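Local coordinates for M32 carboxypeptidase (Chitinophagaceae bacterium, PDB 7A03), which probably removes amino acids from the C-terminal ends of peptides as a metal-dependent carboxypeptidase of the M32 family, at residues A168-D171 and M172-I176; H155-N158 and A159-E163; N256-S259 and N260-S264. All coordinates share one frame; numbering follows the deposited sequence. Where two conformers were deposited one is given.

Interaction 1 (A168-D171 and M172-I176)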
# COMPACT_ATOMS: atom_id res chain seq x y z
N ALA A 168 -9.04 0.49 12.32
CA ALA A 168 -8.15 -0.61 12.68
C ALA A 168 -7.84 -0.59 14.17
O ALA A 168 -7.70 0.48 14.78
CB ALA A 168 -6.86 -0.54 11.87
N ASN A 169 -7.72 -1.77 14.78
CA ASN A 169 -7.46 -1.83 16.21
C ASN A 169 -6.82 -3.17 16.56
O ASN A 169 -6.82 -4.12 15.76
CB ASN A 169 -8.73 -1.58 17.04
CG ASN A 169 -9.81 -2.62 16.77
OD1 ASN A 169 -9.71 -3.74 17.25
ND2 ASN A 169 -10.83 -2.24 16.01
N VAL A 170 -6.29 -3.22 17.79
CA VAL A 170 -5.51 -4.37 18.24
C VAL A 170 -6.37 -5.63 18.34
O VAL A 170 -5.89 -6.73 18.06
CB VAL A 170 -4.75 -4.04 19.55
CG1 VAL A 170 -4.37 -5.31 20.32
CG2 VAL A 170 -3.51 -3.24 19.23
N ASP A 171 -7.64 -5.50 18.73
CA ASP A 171 -8.50 -6.68 18.81
C ASP A 171 -8.68 -7.32 17.44
O ASP A 171 -8.44 -8.53 17.25
CB ASP A 171 -9.86 -6.27 19.39
CG ASP A 171 -10.77 -7.45 19.66
OD1 ASP A 171 -10.54 -8.16 20.65
OD2 ASP A 171 -11.71 -7.65 18.87
N MET A 172 -9.06 -6.50 16.45
CA MET A 172 -9.26 -6.95 15.08
C MET A 172 -7.98 -7.53 14.50
O MET A 172 -7.98 -8.62 13.90
CB MET A 172 -9.74 -5.75 14.26
CG MET A 172 -9.60 -5.89 12.76
SD MET A 172 -9.60 -4.26 11.98
CE MET A 172 -9.60 -4.72 10.25
N LEU A 173 -6.86 -6.83 14.67
CA LEU A 173 -5.60 -7.27 14.08
C LEU A 173 -5.01 -8.47 14.81
O LEU A 173 -4.38 -9.32 14.18
CB LEU A 173 -4.62 -6.10 14.01
CG LEU A 173 -4.97 -5.06 12.94
CD1 LEU A 173 -3.99 -3.89 12.90
CD2 LEU A 173 -5.03 -5.72 11.58
N ASP A 174 -5.20 -8.57 16.13
CA ASP A 174 -4.76 -9.77 16.83
C ASP A 174 -5.48 -10.99 16.29
O ASP A 174 -4.87 -12.04 16.07
CB ASP A 174 -5.04 -9.64 18.32
CG ASP A 174 -3.97 -8.86 19.07
OD1 ASP A 174 -2.96 -8.44 18.46
OD2 ASP A 174 -4.16 -8.69 20.29
N THR A 175 -6.79 -10.86 16.07
CA THR A 175 -7.53 -11.99 15.50
C THR A 175 -7.00 -12.36 14.12
O THR A 175 -6.73 -13.54 13.83
CB THR A 175 -9.01 -11.62 15.45
OG1 THR A 175 -9.49 -11.49 16.80
CG2 THR A 175 -9.84 -12.69 14.70
N ILE A 176 -6.82 -11.35 13.25
CA ILE A 176 -6.34 -11.63 11.90
C ILE A 176 -4.95 -12.27 11.92
O ILE A 176 -4.68 -13.23 11.20
CB ILE A 176 -6.38 -10.36 11.03
CG1 ILE A 176 -7.83 -10.04 10.69
CG2 ILE A 176 -5.58 -10.56 9.76
CD1 ILE A 176 -8.05 -8.65 10.15

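Interaction 2 (H155-N158 and A159-E163)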
# COMPACT_ATOMS: atom_id res chain seq x y z
N HIS A 155 -6.11 0.00 24.03
CA HIS A 155 -4.68 -0.11 23.77
C HIS A 155 -4.20 1.17 23.10
O HIS A 155 -4.80 1.61 22.11
CB HIS A 155 -4.39 -1.32 22.88
CG HIS A 155 -2.95 -1.75 22.90
ND1 HIS A 155 -1.94 -0.96 22.38
CD2 HIS A 155 -2.36 -2.87 23.37
CE1 HIS A 155 -0.78 -1.58 22.54
NE2 HIS A 155 -1.01 -2.74 23.13
N PRO A 156 -3.12 1.78 23.61
CA PRO A 156 -2.64 3.04 23.00
C PRO A 156 -2.28 2.92 21.54
O PRO A 156 -2.48 3.88 20.78
CB PRO A 156 -1.39 3.39 23.83
CG PRO A 156 -1.05 2.12 24.60
CD PRO A 156 -2.34 1.39 24.80
N TYR A 157 -1.74 1.77 21.13
CA TYR A 157 -1.40 1.56 19.72
C TYR A 157 -2.61 1.75 18.80
O TYR A 157 -2.42 2.12 17.63
CB TYR A 157 -0.79 0.15 19.59
CG TYR A 157 -0.20 -0.21 18.25
CD1 TYR A 157 0.62 0.66 17.55
CD2 TYR A 157 -0.46 -1.46 17.70
CE1 TYR A 157 1.16 0.29 16.33
CE2 TYR A 157 0.07 -1.82 16.49
CZ TYR A 157 0.87 -0.95 15.80
OH TYR A 157 1.39 -1.34 14.60
N ASN A 158 -3.83 1.58 19.31
CA ASN A 158 -5.02 1.81 18.50
C ASN A 158 -5.07 3.23 17.96
O ASN A 158 -5.65 3.47 16.89
CB ASN A 158 -6.28 1.56 19.32
CG ASN A 158 -6.52 0.09 19.56
OD1 ASN A 158 -5.92 -0.76 18.89
ND2 ASN A 158 -7.38 -0.22 20.52
N ALA A 159 -4.50 4.19 18.70
CA ALA A 159 -4.50 5.57 18.21
C ALA A 159 -3.68 5.69 16.94
O ALA A 159 -4.05 6.44 16.02
CB ALA A 159 -3.98 6.52 19.29
N LEU A 160 -2.58 4.94 16.85
CA LEU A 160 -1.72 5.03 15.68
C LEU A 160 -2.26 4.17 14.54
O LEU A 160 -2.29 4.61 13.38
CB LEU A 160 -0.29 4.65 16.06
CG LEU A 160 0.27 5.43 17.26
CD1 LEU A 160 1.72 5.06 17.51
CD2 LEU A 160 0.16 6.92 16.99
N LEU A 161 -2.72 2.95 14.85
CA LEU A 161 -3.39 2.12 13.84
C LEU A 161 -4.50 2.90 13.15
O LEU A 161 -4.57 2.95 11.91
CB LEU A 161 -3.94 0.83 14.48
CG LEU A 161 -2.93 -0.21 14.97
CD1 LEU A 161 -3.61 -1.24 15.84
CD2 LEU A 161 -2.22 -0.89 13.80
N ASN A 162 -5.34 3.57 13.94
CA ASN A 162 -6.46 4.34 13.40
C ASN A 162 -6.00 5.46 12.47
O ASN A 162 -6.71 5.79 11.51
CB ASN A 162 -7.31 4.90 14.54
CG ASN A 162 -8.56 5.60 14.04
OD1 ASN A 162 -9.49 4.95 13.59
ND2 ASN A 162 -8.58 6.92 14.15
N GLU A 163 -4.82 6.03 12.73
CA GLU A 163 -4.27 7.06 11.85
C GLU A 163 -4.11 6.56 10.43
O GLU A 163 -4.43 7.27 9.47
CB GLU A 163 -2.91 7.50 12.38
CG GLU A 163 -3.02 8.39 13.57
CD GLU A 163 -3.48 9.76 13.18
OE1 GLU A 163 -2.65 10.51 12.62
OE2 GLU A 163 -4.66 10.08 13.39

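Interaction 3 (N256-S259 and N260-S264)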
# COMPACT_ATOMS: atom_id res chain seq x y z
N ASN A 256 17.82 -9.07 -16.33
CA ASN A 256 18.15 -10.43 -15.92
C ASN A 256 17.21 -10.97 -14.85
O ASN A 256 17.57 -11.90 -14.12
CB ASN A 256 19.60 -10.52 -15.45
CG ASN A 256 20.57 -9.99 -16.49
OD1 ASN A 256 20.67 -10.53 -17.59
ND2 ASN A 256 21.28 -8.93 -16.14
N ASP A 257 16.02 -10.40 -14.73
CA ASP A 257 15.05 -10.91 -13.77
C ASP A 257 13.67 -10.52 -14.28
O ASP A 257 13.19 -9.41 -14.03
CB ASP A 257 15.30 -10.37 -12.37
CG ASP A 257 14.43 -11.04 -11.34
OD1 ASP A 257 13.51 -11.80 -11.73
OD2 ASP A 257 14.68 -10.82 -10.13
N PHE A 258 13.02 -11.44 -14.98
CA PHE A 258 11.71 -11.19 -15.53
C PHE A 258 10.64 -11.01 -14.45
O PHE A 258 9.58 -10.44 -14.73
CB PHE A 258 11.32 -12.32 -16.49
CG PHE A 258 10.07 -12.04 -17.26
CD1 PHE A 258 10.06 -11.10 -18.28
CD2 PHE A 258 8.89 -12.70 -16.97
CE1 PHE A 258 8.90 -10.83 -19.00
CE2 PHE A 258 7.72 -12.44 -17.69
CZ PHE A 258 7.73 -11.51 -18.70
N SER A 259 10.90 -11.47 -13.22
CA SER A 259 9.91 -11.36 -12.14
C SER A 259 9.62 -9.92 -11.76
O SER A 259 8.58 -9.64 -11.14
CB SER A 259 10.41 -12.09 -10.89
OG SER A 259 10.68 -13.45 -11.17
N ASN A 260 10.49 -8.99 -12.11
CA ASN A 260 10.42 -7.65 -11.55
C ASN A 260 9.36 -6.80 -12.25
O ASN A 260 8.29 -6.53 -11.69
CB ASN A 260 11.81 -7.00 -11.63
CG ASN A 260 11.94 -5.77 -10.76
OD1 ASN A 260 11.03 -4.94 -10.69
ND2 ASN A 260 13.09 -5.63 -10.11
N MET A 261 9.65 -6.40 -13.48
CA MET A 261 8.88 -5.33 -14.10
C MET A 261 7.43 -5.70 -14.30
O MET A 261 6.54 -4.89 -14.04
CB MET A 261 9.51 -4.92 -15.43
CG MET A 261 8.87 -3.68 -16.04
SD MET A 261 8.54 -3.81 -17.82
CE MET A 261 7.32 -5.13 -17.86
N THR A 262 7.16 -6.91 -14.82
CA THR A 262 5.81 -7.23 -15.26
C THR A 262 4.83 -7.11 -14.09
O THR A 262 3.76 -6.47 -14.21
CB THR A 262 5.78 -8.63 -15.89
OG1 THR A 262 6.32 -8.54 -17.22
CG2 THR A 262 4.37 -9.19 -15.96
N TRP A 263 5.20 -7.69 -12.95
CA TRP A 263 4.32 -7.64 -11.78
C TRP A 263 4.34 -6.27 -11.10
O TRP A 263 3.32 -5.87 -10.52
CB TRP A 263 4.59 -8.81 -10.82
CG TRP A 263 4.10 -10.09 -11.45
CD1 TRP A 263 2.87 -10.66 -11.34
CD2 TRP A 263 4.82 -10.90 -12.39
NE1 TRP A 263 2.79 -11.78 -12.13
CE2 TRP A 263 3.98 -11.96 -12.77
CE3 TRP A 263 6.12 -10.84 -12.92
CZ2 TRP A 263 4.39 -12.94 -13.67
CZ3 TRP A 263 6.51 -11.81 -13.81
CH2 TRP A 263 5.66 -12.84 -14.19
N SER A 264 5.46 -5.53 -11.17
CA SER A 264 5.41 -4.14 -10.71
C SER A 264 4.38 -3.35 -11.51
O SER A 264 3.60 -2.55 -10.95
CB SER A 264 6.79 -3.48 -10.86
OG SER A 264 7.73 -4.01 -9.95
O HOH W 1 12.26 -6.89 -14.97
O HOH W 2 9.06 -8.44 -16.49

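Interaction 1 (A168-D171 and M172-I176)
Asn169 and Met172 meet in a local N-cap contact at the start of helix 170-192, where the chain turns from loop into helix. Asn169 OD1 accepts Met172 N at 2.9 Å, and the bond is nearly straight (N-H...O 172°), although the donor stands above the plane of the amide carbonyl. With CG between the backbone N and the carbonyl carbon (chi1 61°), the amide folds back over the first turn and reaches that N-H. The Met172 side chain crosses the Asn169 side chain at about a right angle, and its SD rests 4.0 Å from Ala168 CA. The regular ladder follows at once, with Leu173 N to Asn169 O at 2.9 Å and Asp174 N to Val170 O at 2.8 Å. Thr175 grips Asp171 O twice, through its N at 3.1 Å and its OG1 at 3.2 Å, from opposite faces of the carbonyl plane. Val170 and Asp174 lie side by side, Val170 CG1 against Asp174 OD2 at 3.4 Å, while Asp174 OD1 is bound by Tyr366 OH and salt-bridged to Lys370 of helix 358-374. Chemically, Asn169 supplies a side-chain acceptor for an N-H of the first turn, the usual service of an N-cap, and the carboxylates of Asp171 and Asp174 are likely to be favoured by the positive end of the helix dipole.

Interaction 2 (H155-N158 and A159-E163)
Tyr157 O accepts Leu161 N at 2.9 Å in a nearly straight bond (N-H...O 174°), Asn162 N repeats the same four-residue step on Asn158 O at 3.0 Å, and Ala159 N turns more tightly onto Pro156 O at 2.9 Å, with its donor well above the carbonyl plane. Across the first turn the main side-chain meeting is between Tyr157 and Leu161, which cross at about a right angle. Leu161 CG sits over one face of the phenol ring in a CH-pi contact, 3.9 Å from the centroid and 17° off the ring normal, displaced toward the rim. Its two methyls spread along the ring, CD1 near Tyr157 CD2 and CD2 at 3.7 Å from Tyr157 CE2. The ring reaches this position because Tyr157 CG stands anti to the backbone N (chi1 -173°). This is the first turn of the short helix 157-164, and its leading end is capped: in the His155 conformer given, ND1 accepts Tyr157 N at 3.0 Å, almost exactly in the imidazole plane, and NE2 is held by Asp374. Tyr157 OH bonds to Glu369 on helix 358-374, with Ile373 and Lys370 of that helix also touching the Tyr157 side chain. Replacing Tyr157 by an alanine would probably take from Leu161 the face it packs on and from Glu369 its hydroxyl partner. Farther along, the end of the Asn162 side chain leads off from the turn, and its OD1 accepts Gly167 N from the loop before helix 170-192.

Interaction 3 (N256-S259 and N260-S264)
Phe258 and Trp263 bring two aromatic side chains together, with Phe258 CD2 4.1 Å from Trp263 CZ3. Their planes stand at 89° in an oblique pairing, while Thr262 OG1 comes to 3.6 Å from Phe258 CZ. The indole also lies against the backbone: CZ3 meets Phe258 O edge-on, in the ring plane, at 3.5 Å, and CE3 comes to 3.3 Å from Ser259 O. Trp263 CG lies anti to its own carbonyl carbon (chi1 -70°), which brings the indole back along the helix to these two oxygens. Here the helix is weakly bonded, and two waters stand in for direct links. Water 2 donates to Phe258 O at 2.7 Å and accepts from Thr262 OG1 at 2.8 Å, while sitting over one face of the Phe258 ring; water 1 accepts from Met261 N and lies close to Asp257 O. Behind this, Asp257 is the N-cap: its OD1 takes Ser259 N at 3.0 Å from above the carboxylate plane, and Asp257 O receives a weak bond from Asn260 N. Farther out, Gly308 O fixes Trp263 NE1, Arg309 makes a cation-pi contact with the indole, and Phe206 and Phe337 pack against Phe258. The result is a helix start with an Asp N-cap and a water-bridged first turn; helix 258-277 farther along bears an HExxH sequence (His267, Glu268, His271), consistent with the zincin-type metal-site helix of this peptidase clan, although no metal is bound to these histidines here.

How the interactions relate
From the N terminus, interaction 2 comes first and starts helix 157-164; interaction 1 follows and starts helix 170-192; interaction 3, much later, starts helix 258-277. Each is a local contact at a helix start, so the three stand in series: none nests in or crosses another, and none closes a long loop. Interactions 1 and 2 touch, their centres 11 Å apart: Asn158 OD1 probably bonds Val170 N at 2.7 Å, and Leu161 packs on Leu173, tying the two consecutive helices together, with helix 358-374 against both. Interaction 3 lies on the opposite side of the chain's centre, with nearest atoms about 23 Å from those of interaction 1, among helices 208-222 and 334-341.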